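Mandelate racemase/muconate lactonizing protein (Thermobispora bispora, PDB 3VC5) probably catalyses the magnesium-dependent dehydration of D-glucarate to 5-dehydro-4-deoxy-D-glucarate, as a member of the mandelate racemase/muconate lactonizing enzyme family. Local coordinates at residues Ala51-Val56 against Asp311-Gly316; Thr65-Thr70 against Val399-Asp404; Thr126-Phe131 against Leu318-His323; Ala137-Gln142 against Arg148-Leu153; Ser346-Thr351 against Pro395-Glu400. All coordinates share one frame; numbering follows the deposited sequence.

Interaction 1: Ala51-Val56 against Asp311-Gly316; sequences ALRTIV and DHHYWG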
# COMPACT_ATOMS: atom_id res chain seq x y z
N ALA A 51 9.61 -4.10 31.85
CA ALA A 51 9.40 -3.55 30.52
C ALA A 51 8.14 -2.68 30.59
O ALA A 51 7.20 -2.99 31.34
CB ALA A 51 9.24 -4.67 29.49
N LEU A 52 8.13 -1.57 29.85
CA LEU A 52 7.03 -0.61 29.89
C LEU A 52 6.22 -0.70 28.58
O LEU A 52 6.79 -0.92 27.50
CB LEU A 52 7.62 0.80 29.97
CG LEU A 52 8.62 1.05 31.11
CD1 LEU A 52 9.14 2.48 31.09
CD2 LEU A 52 8.01 0.71 32.48
N ARG A 53 4.93 -0.44 28.67
CA ARG A 53 4.05 -0.31 27.50
C ARG A 53 2.99 0.72 27.83
O ARG A 53 2.78 1.06 29.01
CB ARG A 53 3.35 -1.63 27.12
CG ARG A 53 4.29 -2.76 26.70
CD ARG A 53 5.04 -2.49 25.40
NE ARG A 53 4.31 -2.94 24.21
CZ ARG A 53 4.81 -2.83 22.98
NH1 ARG A 53 6.01 -2.28 22.81
NH2 ARG A 53 4.11 -3.23 21.91
N THR A 54 2.27 1.17 26.80
CA THR A 54 1.12 2.04 27.00
C THR A 54 -0.05 1.35 26.33
O THR A 54 0.03 0.94 25.14
CB THR A 54 1.33 3.43 26.35
OG1 THR A 54 2.48 4.04 26.92
CG2 THR A 54 0.11 4.32 26.61
N ILE A 55 -1.10 1.14 27.10
CA ILE A 55 -2.33 0.59 26.57
C ILE A 55 -3.30 1.72 26.22
O ILE A 55 -3.52 2.63 27.02
CB ILE A 55 -2.98 -0.37 27.58
CG1 ILE A 55 -1.93 -1.41 28.02
CG2 ILE A 55 -4.25 -0.98 27.02
CD1 ILE A 55 -1.32 -2.23 26.93
N VAL A 56 -3.88 1.64 25.03
CA VAL A 56 -4.86 2.63 24.62
C VAL A 56 -6.22 1.98 24.39
O VAL A 56 -6.32 0.92 23.77
CB VAL A 56 -4.39 3.30 23.28
CG1 VAL A 56 -5.51 4.15 22.66
CG2 VAL A 56 -3.14 4.12 23.54
N ASP A 311 7.32 -3.59 11.26
CA ASP A 311 6.88 -3.50 12.65
C ASP A 311 5.86 -2.39 12.71
O ASP A 311 6.22 -1.21 12.52
CB ASP A 311 8.07 -3.25 13.60
CG ASP A 311 7.64 -3.19 15.06
OD1 ASP A 311 6.45 -2.82 15.32
OD2 ASP A 311 8.50 -3.42 15.95
N HIS A 312 4.59 -2.75 12.87
CA HIS A 312 3.52 -1.74 12.81
C HIS A 312 3.66 -0.71 13.90
O HIS A 312 3.06 0.39 13.79
CB HIS A 312 2.14 -2.39 12.85
CG HIS A 312 1.70 -2.85 14.21
ND1 HIS A 312 1.88 -4.14 14.65
CD2 HIS A 312 1.06 -2.19 15.22
CE1 HIS A 312 1.38 -4.27 15.87
NE2 HIS A 312 0.83 -3.11 16.22
N HIS A 313 4.42 -1.02 14.97
CA HIS A 313 4.53 -0.07 16.09
C HIS A 313 5.35 1.15 15.73
O HIS A 313 5.26 2.17 16.40
CB HIS A 313 5.13 -0.74 17.33
CG HIS A 313 4.36 -1.92 17.82
ND1 HIS A 313 4.64 -3.20 17.40
CD2 HIS A 313 3.37 -2.04 18.75
CE1 HIS A 313 3.82 -4.06 18.02
NE2 HIS A 313 3.03 -3.36 18.82
N TYR A 314 6.19 1.05 14.69
CA TYR A 314 6.92 2.27 14.28
C TYR A 314 6.82 2.55 12.78
O TYR A 314 7.31 3.59 12.34
CB TYR A 314 8.39 2.30 14.78
CG TYR A 314 9.28 1.16 14.29
CD1 TYR A 314 9.87 1.21 13.03
CD2 TYR A 314 9.53 0.04 15.08
CE1 TYR A 314 10.72 0.20 12.59
CE2 TYR A 314 10.37 -0.97 14.66
CZ TYR A 314 10.93 -0.91 13.39
OH TYR A 314 11.76 -1.94 12.99
N TRP A 315 6.16 1.66 12.01
CA TRP A 315 5.88 1.96 10.59
C TRP A 315 4.49 2.60 10.42
O TRP A 315 4.07 2.90 9.32
CB TRP A 315 6.03 0.73 9.68
CG TRP A 315 7.45 0.36 9.40
CD1 TRP A 315 8.27 -0.43 10.16
CD2 TRP A 315 8.23 0.76 8.26
NE1 TRP A 315 9.49 -0.59 9.55
CE2 TRP A 315 9.51 0.15 8.39
CE3 TRP A 315 7.96 1.56 7.14
CZ2 TRP A 315 10.53 0.31 7.43
CZ3 TRP A 315 8.99 1.74 6.17
CH2 TRP A 315 10.26 1.09 6.33
N GLY A 316 3.76 2.78 11.52
CA GLY A 316 2.53 3.58 11.48
C GLY A 316 1.23 2.81 11.37
O GLY A 316 0.25 3.32 10.79
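At the seam between the capping domain and the barrel of this enolase-superfamily fold, Arg53 reaches from strand 50-60 to His313, just past the C-terminal end of barrel strand 307-310. The approach is long-armed: the nearest alpha carbons, those of Arg53 and His313, are 11.4 Å apart, a span that suits an arginine. Its chain starts beside the backbone N (chi1 -63°), bends at chi2 and chi3, and brings Arg53 NH2 to 3.3 Å from His313 NE2. The imidazole lies at the edge of the guanidinium, and the two planes stand 64° apart. Ser346 OG is the common partner, hydrogen-bonded to both Arg53 NH2 and His313 NE2, while Arg53 NE forms a salt bridge with Glu69.

Asp311 fixes the rotation of the imidazole. His313 ND1 donates to the syn side of Asp311 OD1 at 2.8 Å, with the oxygen nearly in the ring plane. On its anti side the same oxygen takes His313 N at 2.7 Å, the N-cap bond of the short helical turn. Aspartate is apt here because one carboxylate can serve both turn and ring. Its other oxygen, Asp311 OD2, bonds His338, the predicted proton acceptor, consistent with the His-Asp dyad of mandelate racemase and its close relatives. His312 NE2 lies 3.4 Å above one face of the His313 ring.

Gly316, with positive phi, ends the turn before helix 318-330, whose Leu318 and Ser321 pack on His312. On the capping-domain side, strand 50-60 runs between strands 25-36 and 65-71, and Tyr71 of the latter touches both Arg53 and His313.

Interaction 2: Thr65-Thr70 against Val399-Asp404; sequences TGLGET and VELDRD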
# COMPACT_ATOMS: atom_id res chain seq x y z
N THR A 65 -15.67 -0.35 21.91
CA THR A 65 -14.28 -0.10 22.31
C THR A 65 -13.29 -0.77 21.37
O THR A 65 -13.58 -1.80 20.76
CB THR A 65 -14.00 -0.62 23.71
OG1 THR A 65 -14.21 -2.04 23.72
CG2 THR A 65 -14.95 0.08 24.70
N GLY A 66 -12.14 -0.14 21.25
CA GLY A 66 -11.03 -0.71 20.49
C GLY A 66 -9.75 -0.57 21.31
O GLY A 66 -9.59 0.41 22.08
N LEU A 67 -8.84 -1.53 21.13
CA LEU A 67 -7.57 -1.56 21.87
C LEU A 67 -6.35 -1.31 20.99
O LEU A 67 -6.28 -1.81 19.84
CB LEU A 67 -7.39 -2.90 22.56
CG LEU A 67 -8.46 -3.21 23.61
CD1 LEU A 67 -8.28 -4.66 24.08
CD2 LEU A 67 -8.39 -2.23 24.80
N GLY A 68 -5.39 -0.59 21.53
CA GLY A 68 -4.07 -0.45 20.89
C GLY A 68 -3.00 -0.57 21.96
O GLY A 68 -3.29 -0.48 23.15
N GLU A 69 -1.78 -0.81 21.53
CA GLU A 69 -0.66 -1.04 22.45
C GLU A 69 0.60 -0.46 21.83
O GLU A 69 0.88 -0.68 20.66
CB GLU A 69 -0.51 -2.53 22.76
CG GLU A 69 0.71 -2.85 23.63
CD GLU A 69 0.94 -4.34 23.84
OE1 GLU A 69 0.01 -5.17 23.69
OE2 GLU A 69 2.10 -4.68 24.18
N THR A 70 1.36 0.28 22.63
CA THR A 70 2.55 0.94 22.11
C THR A 70 3.60 1.02 23.23
O THR A 70 3.43 0.43 24.31
CB THR A 70 2.20 2.31 21.52
OG1 THR A 70 3.36 2.88 20.89
CG2 THR A 70 1.64 3.27 22.59
N VAL A 399 -9.73 -9.93 20.82
CA VAL A 399 -9.32 -9.98 22.23
C VAL A 399 -10.21 -9.14 23.12
O VAL A 399 -10.89 -8.24 22.64
CB VAL A 399 -7.84 -9.55 22.44
CG1 VAL A 399 -6.89 -10.57 21.78
CG2 VAL A 399 -7.58 -8.10 21.95
N GLU A 400 -10.22 -9.45 24.41
CA GLU A 400 -11.08 -8.74 25.34
C GLU A 400 -10.18 -8.21 26.44
O GLU A 400 -9.46 -8.98 27.06
CB GLU A 400 -12.13 -9.69 25.95
CG GLU A 400 -13.15 -8.98 26.82
CD GLU A 400 -14.08 -9.94 27.56
OE1 GLU A 400 -14.27 -11.09 27.09
OE2 GLU A 400 -14.62 -9.54 28.61
N LEU A 401 -10.23 -6.91 26.69
CA LEU A 401 -9.50 -6.32 27.80
C LEU A 401 -9.95 -6.91 29.15
O LEU A 401 -11.14 -7.05 29.42
CB LEU A 401 -9.74 -4.81 27.81
CG LEU A 401 -8.91 -4.03 28.83
CD1 LEU A 401 -7.40 -4.21 28.56
CD2 LEU A 401 -9.32 -2.56 28.82
N ASP A 402 -8.98 -7.30 29.97
CA ASP A 402 -9.24 -7.73 31.34
C ASP A 402 -8.90 -6.52 32.20
O ASP A 402 -7.71 -6.20 32.42
CB ASP A 402 -8.33 -8.90 31.70
CG ASP A 402 -8.54 -9.41 33.12
OD1 ASP A 402 -8.84 -8.61 34.03
OD2 ASP A 402 -8.40 -10.62 33.32
N ARG A 403 -9.93 -5.81 32.66
CA ARG A 403 -9.67 -4.53 33.32
C ARG A 403 -8.95 -4.66 34.66
O ARG A 403 -8.18 -3.79 35.04
CB ARG A 403 -10.98 -3.73 33.48
CG ARG A 403 -11.62 -3.34 32.14
CD ARG A 403 -12.90 -2.51 32.28
NE ARG A 403 -13.48 -2.38 30.94
CZ ARG A 403 -12.99 -1.56 30.01
NH1 ARG A 403 -11.99 -0.74 30.31
NH2 ARG A 403 -13.53 -1.54 28.79
N ASP A 404 -9.19 -5.74 35.38
CA ASP A 404 -8.42 -5.98 36.60
C ASP A 404 -6.93 -6.18 36.25
O ASP A 404 -6.04 -5.64 36.95
CB ASP A 404 -8.93 -7.24 37.32
CG ASP A 404 -10.21 -7.00 38.10
OD1 ASP A 404 -10.73 -5.85 38.08
OD2 ASP A 404 -10.72 -7.97 38.74
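The forked end of Leu67 lies against the extended stretch that carries Val399 and Leu401; both prongs touch Leu401, and CD1 alone of the two also meets Val399. Leu67 CD1 lies 4.1 Å from Val399 CG2, and 4.0 Å from Leu401 CB. CD2 is set beside the other leucine's branch, 4.1 Å from Leu401 CD2, so the two side chains cross at a slant instead of meeting end to end. The backbone aims Leu401 CB at Leu67, and chi1 of -173°, which swings CG away from the backbone N, carries CD2 alongside Leu67 CD2. Val399 offers the methyl that lies between its backbone N and carbonyl carbon. Leucine suits the place because its branched end touches two apolar residues of the loop at once.

Leu67 belongs to strand 65-71, an outer strand of the three-stranded antiparallel sheet of the capping domain. Val399 and Leu401 belong to the segment that leaves the barrel and leads into helix 403-415, so the contact ties the C-terminal part of the chain to the N-terminal sheet. Were Leu67 cut back to an alanine here, a gap would probably open between sheet and loop, and Val399 CG2 and Leu401 CB would lose their common partner. Ile345 of helix 344-355 also touches Leu67.

Asp140 of helix 123-146 accepts from Leu67 N, and Ile141 packs on the backbone at Gly66. Asp402 caps helix 403-415 through Ala405 N.

Interaction 3: Thr126-Phe131 against Leu318-His323; sequences TVDRVF and LVRSAH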
# COMPACT_ATOMS: atom_id res chain seq x y z
N THR A 126 8.33 9.32 14.49
CA THR A 126 7.71 9.73 15.76
C THR A 126 6.19 9.79 15.60
O THR A 126 5.42 9.22 16.42
CB THR A 126 8.25 11.10 16.21
OG1 THR A 126 9.64 10.95 16.48
CG2 THR A 126 7.53 11.57 17.49
N VAL A 127 5.75 10.42 14.51
CA VAL A 127 4.30 10.50 14.21
C VAL A 127 3.72 9.09 14.03
O VAL A 127 2.66 8.77 14.58
CB VAL A 127 4.05 11.32 12.95
CG1 VAL A 127 2.55 11.25 12.52
CG2 VAL A 127 4.48 12.76 13.19
N ASP A 128 4.44 8.22 13.30
CA ASP A 128 3.93 6.90 13.03
C ASP A 128 3.84 6.11 14.33
O ASP A 128 2.91 5.31 14.53
CB ASP A 128 4.87 6.15 12.09
CG ASP A 128 4.69 6.57 10.62
OD1 ASP A 128 3.69 7.28 10.31
OD2 ASP A 128 5.47 6.11 9.76
N ARG A 129 4.84 6.26 15.21
CA ARG A 129 4.82 5.58 16.51
C ARG A 129 3.61 6.01 17.36
O ARG A 129 2.92 5.17 17.99
CB ARG A 129 6.13 5.80 17.30
CG ARG A 129 7.32 5.04 16.73
CD ARG A 129 8.66 5.59 17.23
NE ARG A 129 8.57 6.08 18.60
CZ ARG A 129 9.19 5.55 19.65
NH1 ARG A 129 9.04 6.12 20.84
NH2 ARG A 129 9.98 4.48 19.50
N VAL A 130 3.31 7.31 17.34
CA VAL A 130 2.18 7.81 18.13
C VAL A 130 0.85 7.38 17.49
O VAL A 130 -0.06 6.88 18.16
CB VAL A 130 2.27 9.31 18.35
CG1 VAL A 130 1.01 9.82 19.09
CG2 VAL A 130 3.56 9.62 19.16
N PHE A 131 0.78 7.50 16.19
CA PHE A 131 -0.43 7.13 15.47
C PHE A 131 -0.81 5.66 15.62
O PHE A 131 -1.98 5.33 15.70
CB PHE A 131 -0.22 7.46 14.00
CG PHE A 131 -1.36 7.02 13.09
CD1 PHE A 131 -2.61 7.69 13.09
CD2 PHE A 131 -1.15 5.98 12.18
CE1 PHE A 131 -3.62 7.30 12.23
CE2 PHE A 131 -2.17 5.60 11.28
CZ PHE A 131 -3.40 6.27 11.31
N LEU A 318 -1.33 -0.91 11.03
CA LEU A 318 -1.47 -2.07 10.16
C LEU A 318 -1.59 -1.73 8.66
O LEU A 318 -0.97 -2.38 7.81
CB LEU A 318 -2.64 -2.95 10.60
CG LEU A 318 -2.69 -3.23 12.11
CD1 LEU A 318 -3.75 -4.29 12.36
CD2 LEU A 318 -1.32 -3.72 12.66
N VAL A 319 -2.43 -0.76 8.33
CA VAL A 319 -2.60 -0.41 6.92
C VAL A 319 -1.31 0.12 6.31
O VAL A 319 -0.91 -0.37 5.22
CB VAL A 319 -3.77 0.59 6.73
CG1 VAL A 319 -3.87 0.99 5.27
CG2 VAL A 319 -5.05 -0.06 7.19
N ARG A 320 -0.62 1.05 6.98
CA ARG A 320 0.65 1.56 6.43
C ARG A 320 1.66 0.42 6.29
O ARG A 320 2.40 0.35 5.29
CB ARG A 320 1.22 2.70 7.28
CG ARG A 320 0.52 4.05 7.10
CD ARG A 320 1.09 5.18 7.94
NE ARG A 320 2.54 5.41 7.86
CZ ARG A 320 3.11 6.39 7.16
NH1 ARG A 320 2.35 7.20 6.43
NH2 ARG A 320 4.45 6.55 7.18
N SER A 321 1.67 -0.49 7.25
CA SER A 321 2.59 -1.64 7.18
C SER A 321 2.26 -2.49 5.96
O SER A 321 3.17 -2.97 5.27
CB SER A 321 2.54 -2.48 8.46
OG SER A 321 3.05 -1.74 9.56
N ALA A 322 0.96 -2.74 5.73
CA ALA A 322 0.55 -3.49 4.53
C ALA A 322 1.02 -2.80 3.24
O ALA A 322 1.46 -3.48 2.30
CB ALA A 322 -0.99 -3.72 4.51
N HIS A 323 0.90 -1.47 3.18
CA HIS A 323 1.38 -0.71 1.99
C HIS A 323 2.87 -0.92 1.80
O HIS A 323 3.35 -1.11 0.67
CB HIS A 323 1.08 0.77 2.13
CG HIS A 323 -0.35 1.13 1.90
ND1 HIS A 323 -0.73 2.22 1.15
CD2 HIS A 323 -1.50 0.53 2.30
CE1 HIS A 323 -2.05 2.30 1.11
NE2 HIS A 323 -2.54 1.27 1.80
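Charge carries the direct contact, a salt bridge between Asp128 on helix 123-146 and Arg320 on helix 318-330. Arg320 NH2 lies 2.8 Å from Asp128 OD2, but the hydrogen bond is weak, with an N-H...O angle of only 127°. The reason lies in the approach: the carboxylate is not lined up with the guanidinium edge but leans over one face, with Asp128 OD1 3.0 Å above the guanidinium plane and the two planes 56° apart. Arg320 CG lies beside its backbone N, and the bend at chi3 (52°) turns the group to meet the aspartate.

Further hydrogen bonds hold both partners. Asp128 OD1 accepts from Tyr99 OH, its stronger polar partner, and Arg320 NE is bonded to Trp315 O. Arginine suits the place because its several nitrogens can serve a carboxylate and a carbonyl together. A leucine in place of Arg320 would probably leave the buried carboxylate without its counter-charge across the helix pair and Trp315 O without this donor.

In the fold, helix 123-146 belongs to the capping domain, whereas helix 318-330 is a barrel helix that follows strand 307-310. Their nearest alpha carbons, Asp128 and Arg320, are 9.1 Å apart, so the long arm of the arginine makes up most of the span. The start of the barrel helix is also tied to helix 123-146: Glu135 accepts from the backbone nitrogens of Leu318 and Val319, where a negative charge would favour the helix start.

Apolar packing adds little: the CB of Phe131 is directed at helix 318-330 but its side chain stops short of contact, and its ring meets Tyr99 edge-to-face. At the dimer interface, His323 stacks on His323 of the second subunit.

Interaction 4: Ala137-Gln142 against Arg148-Leu153; sequences ACLDIQ and RPVADL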
# COMPACT_ATOMS: atom_id res chain seq x y z
N ALA A 137 -6.51 0.48 17.38
CA ALA A 137 -7.79 0.55 18.17
C ALA A 137 -8.98 0.89 17.25
O ALA A 137 -10.08 0.33 17.38
CB ALA A 137 -7.67 1.58 19.27
N CYS A 138 -8.76 1.77 16.28
CA CYS A 138 -9.82 2.14 15.33
C CYS A 138 -10.16 0.93 14.44
O CYS A 138 -11.33 0.70 14.10
CB CYS A 138 -9.40 3.36 14.47
SG CYS A 138 -9.48 4.87 15.44
N LEU A 139 -9.16 0.16 14.01
CA LEU A 139 -9.45 -1.03 13.22
C LEU A 139 -10.19 -2.07 14.06
O LEU A 139 -11.09 -2.77 13.55
CB LEU A 139 -8.16 -1.65 12.64
CG LEU A 139 -7.43 -0.75 11.63
CD1 LEU A 139 -6.13 -1.49 11.22
CD2 LEU A 139 -8.31 -0.52 10.40
N ASP A 140 -9.82 -2.19 15.34
CA ASP A 140 -10.55 -3.11 16.26
C ASP A 140 -12.04 -2.74 16.24
O ASP A 140 -12.91 -3.59 16.05
CB ASP A 140 -9.91 -3.00 17.67
CG ASP A 140 -10.36 -4.06 18.66
OD1 ASP A 140 -10.94 -5.10 18.27
OD2 ASP A 140 -10.08 -3.82 19.87
N ILE A 141 -12.32 -1.45 16.38
CA ILE A 141 -13.70 -0.94 16.37
C ILE A 141 -14.40 -1.16 15.01
O ILE A 141 -15.56 -1.60 14.96
CB ILE A 141 -13.75 0.53 16.76
CG1 ILE A 141 -13.40 0.71 18.26
CG2 ILE A 141 -15.15 1.11 16.51
CD1 ILE A 141 -12.94 2.15 18.63
N GLN A 142 -13.71 -0.85 13.91
CA GLN A 142 -14.29 -1.12 12.59
C GLN A 142 -14.65 -2.60 12.42
O GLN A 142 -15.71 -2.93 11.88
CB GLN A 142 -13.35 -0.70 11.47
CG GLN A 142 -13.09 0.78 11.37
CD GLN A 142 -12.19 1.09 10.19
OE1 GLN A 142 -12.15 0.33 9.19
NE2 GLN A 142 -11.43 2.18 10.30
N ARG A 148 -16.49 -8.51 11.86
CA ARG A 148 -15.42 -9.21 11.12
C ARG A 148 -14.08 -9.06 11.83
O ARG A 148 -13.85 -8.05 12.50
CB ARG A 148 -15.25 -8.62 9.70
CG ARG A 148 -16.54 -8.33 8.91
CD ARG A 148 -17.33 -9.58 8.66
NE ARG A 148 -16.55 -10.48 7.86
CZ ARG A 148 -17.01 -11.25 6.87
NH1 ARG A 148 -18.29 -11.25 6.51
NH2 ARG A 148 -16.16 -12.01 6.23
N PRO A 149 -13.18 -10.05 11.68
CA PRO A 149 -11.83 -9.89 12.21
C PRO A 149 -11.10 -8.76 11.49
O PRO A 149 -11.41 -8.46 10.32
CB PRO A 149 -11.14 -11.21 11.86
CG PRO A 149 -11.92 -11.75 10.66
CD PRO A 149 -13.34 -11.31 10.92
N VAL A 150 -10.14 -8.14 12.16
CA VAL A 150 -9.33 -7.09 11.52
C VAL A 150 -8.70 -7.61 10.21
O VAL A 150 -8.56 -6.85 9.25
CB VAL A 150 -8.26 -6.56 12.52
CG1 VAL A 150 -7.16 -5.74 11.81
CG2 VAL A 150 -8.98 -5.64 13.54
N ALA A 151 -8.30 -8.89 10.16
CA ALA A 151 -7.75 -9.45 8.90
C ALA A 151 -8.66 -9.19 7.69
O ALA A 151 -8.17 -8.99 6.57
CB ALA A 151 -7.45 -10.96 9.03
N ASP A 152 -9.97 -9.17 7.90
CA ASP A 152 -10.93 -8.91 6.81
C ASP A 152 -10.89 -7.45 6.30
O ASP A 152 -11.28 -7.18 5.15
CB ASP A 152 -12.36 -9.28 7.21
CG ASP A 152 -12.64 -10.76 7.05
OD1 ASP A 152 -11.78 -11.50 6.49
OD2 ASP A 152 -13.73 -11.18 7.50
N LEU A 153 -10.46 -6.52 7.16
CA LEU A 153 -10.26 -5.11 6.77
C LEU A 153 -9.00 -4.94 5.94
O LEU A 153 -8.76 -3.88 5.38
CB LEU A 153 -10.20 -4.19 7.99
CG LEU A 153 -11.33 -4.42 9.03
CD1 LEU A 153 -11.09 -3.58 10.30
CD2 LEU A 153 -12.71 -4.13 8.41
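Val150 and Leu153 pack on Leu139 where the chain, having left helix 123-146 of the capping domain, folds back as the short helix 150-153. Arg148 comes first. Its guanidinium grips one atom side-on: NE and NH2 both donate to Asp152 OD2, each at 2.9 Å, from the same face of the carboxylate and within the guanidinium plane. Arg148 NH2 also pairs with Asp91 of the second subunit.

The carbonyl of Pro149 accepts from Asp152 N. Next, Val150 points inward: its CG2 settles 3.6 Å from Leu139 O and 4.2 Å from Leu139 CB, a beta-branched side chain being short and broad enough for backbones whose alpha carbons, at Leu139 and Val150, are 6.3 Å apart. Ala151 gives its backbone N to His352 of helix 344-355, and Asp152 supplies the carboxylate that Arg148 holds.

Last comes Leu153. Leu153 and Leu139 run antiparallel, side by side, with Leu153 CD1 4.1 Å from Leu139 CD2. With its CG beside the backbone N (chi1 -48°), Leu153 CD1 enters the bay between Leu139 and Gln142, 3.8 Å from Gln142 CB and just 3.3 Å from Leu139 O.

Interaction 5: Ser346-Thr351 against Pro395-Glu400; sequences SLAAMT and PGLGVE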
# COMPACT_ATOMS: atom_id res chain seq x y z
N SER A 346 -0.85 -6.19 21.14
CA SER A 346 0.19 -6.18 20.08
C SER A 346 0.24 -7.55 19.38
O SER A 346 0.32 -7.61 18.16
CB SER A 346 1.57 -5.86 20.65
OG SER A 346 1.63 -4.47 20.88
N LEU A 347 0.16 -8.64 20.14
CA LEU A 347 0.21 -9.98 19.49
C LEU A 347 -0.97 -10.18 18.55
O LEU A 347 -0.80 -10.68 17.42
CB LEU A 347 0.23 -11.13 20.51
CG LEU A 347 0.46 -12.53 19.89
CD1 LEU A 347 1.76 -12.65 19.13
CD2 LEU A 347 0.41 -13.59 21.00
N ALA A 348 -2.17 -9.73 18.95
CA ALA A 348 -3.36 -9.87 18.08
C ALA A 348 -3.12 -9.03 16.81
O ALA A 348 -3.35 -9.49 15.69
CB ALA A 348 -4.60 -9.40 18.78
N ALA A 349 -2.64 -7.79 17.00
CA ALA A 349 -2.42 -6.90 15.85
C ALA A 349 -1.37 -7.47 14.88
O ALA A 349 -1.57 -7.47 13.67
CB ALA A 349 -2.05 -5.53 16.32
N MET A 350 -0.26 -7.95 15.44
CA MET A 350 0.79 -8.61 14.66
C MET A 350 0.24 -9.74 13.83
O MET A 350 0.60 -9.93 12.66
CB MET A 350 1.94 -9.10 15.56
CG MET A 350 2.69 -7.95 16.25
SD MET A 350 3.54 -8.50 17.77
CE MET A 350 4.96 -9.33 17.09
N THR A 351 -0.63 -10.52 14.47
CA THR A 351 -1.15 -11.73 13.86
C THR A 351 -2.15 -11.42 12.73
O THR A 351 -2.07 -12.03 11.67
CB THR A 351 -1.76 -12.64 14.95
OG1 THR A 351 -0.72 -12.99 15.87
CG2 THR A 351 -2.39 -13.90 14.35
N PRO A 395 -14.80 -10.84 16.33
CA PRO A 395 -14.77 -9.59 15.56
C PRO A 395 -13.64 -8.69 16.05
O PRO A 395 -13.20 -8.82 17.20
CB PRO A 395 -16.10 -8.92 15.91
CG PRO A 395 -16.52 -9.56 17.19
CD PRO A 395 -16.05 -10.99 17.09
N GLY A 396 -13.19 -7.77 15.21
CA GLY A 396 -12.11 -6.87 15.61
C GLY A 396 -10.83 -7.66 15.80
O GLY A 396 -10.54 -8.58 15.03
N LEU A 397 -10.03 -7.27 16.79
CA LEU A 397 -8.77 -7.98 17.05
C LEU A 397 -9.01 -9.38 17.61
O LEU A 397 -8.13 -10.24 17.56
CB LEU A 397 -7.89 -7.18 18.02
CG LEU A 397 -7.25 -5.90 17.46
CD1 LEU A 397 -6.64 -5.09 18.61
CD2 LEU A 397 -6.20 -6.24 16.37
N GLY A 398 -10.20 -9.59 18.16
CA GLY A 398 -10.57 -10.90 18.74
C GLY A 398 -10.06 -11.05 20.16
O GLY A 398 -9.94 -12.16 20.67
N VAL A 399 -9.73 -9.93 20.82
CA VAL A 399 -9.32 -9.98 22.23
C VAL A 399 -10.21 -9.14 23.12
O VAL A 399 -10.89 -8.24 22.64
CB VAL A 399 -7.84 -9.55 22.44
CG1 VAL A 399 -6.89 -10.57 21.78
CG2 VAL A 399 -7.58 -8.10 21.95
N GLU A 400 -10.22 -9.45 24.41
CA GLU A 400 -11.08 -8.74 25.34
C GLU A 400 -10.18 -8.21 26.44
O GLU A 400 -9.46 -8.98 27.06
CB GLU A 400 -12.13 -9.69 25.95
CG GLU A 400 -13.15 -8.98 26.82
CD GLU A 400 -14.08 -9.94 27.56
OE1 GLU A 400 -14.27 -11.09 27.09
OE2 GLU A 400 -14.62 -9.54 28.61
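Ala348 is a small knob on the surface of helix 344-355, and Leu397 and Val399 form the shallow hollow that receives it. Its methyl, CB, sits 4.0 Å from Leu397 CB on one flank and 4.0 Å from Val399 CG1 on the other, with Leu397 O 3.8 Å away. Val399 thus offers this helix the methyl that lies anti to its carbonyl carbon, chi1 being -66°. The backbones come close here, 5.8 Å between the alpha carbons of Ala348 and Leu397, a spacing that suits a side chain as short as alanine's.

The next bump is reversed. Leu397 CD2 projects onto the helix backbone, 3.9 Å from Ala349 CA, and lies 4.2 Å from Ala349 CB. Here too alanine suits: a small residue lets the leucine branch settle against the helix itself.

The Leu397 side of the hollow is set by a type II' beta turn from Pro395 to Gly398, with Val399 just beyond it. Gly396 and Gly398 both take positive phi values, which are easiest for a residue without a side chain. The turn directs Leu397 at the helix, while its backbone is secured on two sides, N by Asp140 and O by His352. Within the helix, Thr351 OG1 donates to Leu347 O at 2.8 Å. It comes from the face opposite the backbone donor, and also bonds Tyr164 of strand 161-169.

Helix 344-355 is a barrel helix following strand 334-337, and the Pro395-Glu400 segment runs between strand 388-390 and helix 403-415. Val136 of helix 123-146 touches both Ala349 and Leu397, so the capping domain closes against the contact, while His312 of the short helix 312-315 reaches Ala349.

Overall arrangement
The centre of interaction 1 is about 8 Å from that of the chain, the nearest of the five, and the contact is polar, as befits its closeness to the predicted active site. Interaction 3 is also polar but only partly buried; its helix 318-330 reaches the second subunit, as does interaction 4. Interactions 2, 4 and 5 are apolar, buried contacts farther from the centre, gathered on one side of it. Strands 50-60 and 65-71 link interactions 1 and 2, helix 123-146 serves 3 and 4, and Val399 is shared by 2 and 5. Polar threads join them: Ser346 ties interaction 5 to 1, Glu69 ties 2 to 1 and 5, and Asp140 ties 4 to both 2 and 5.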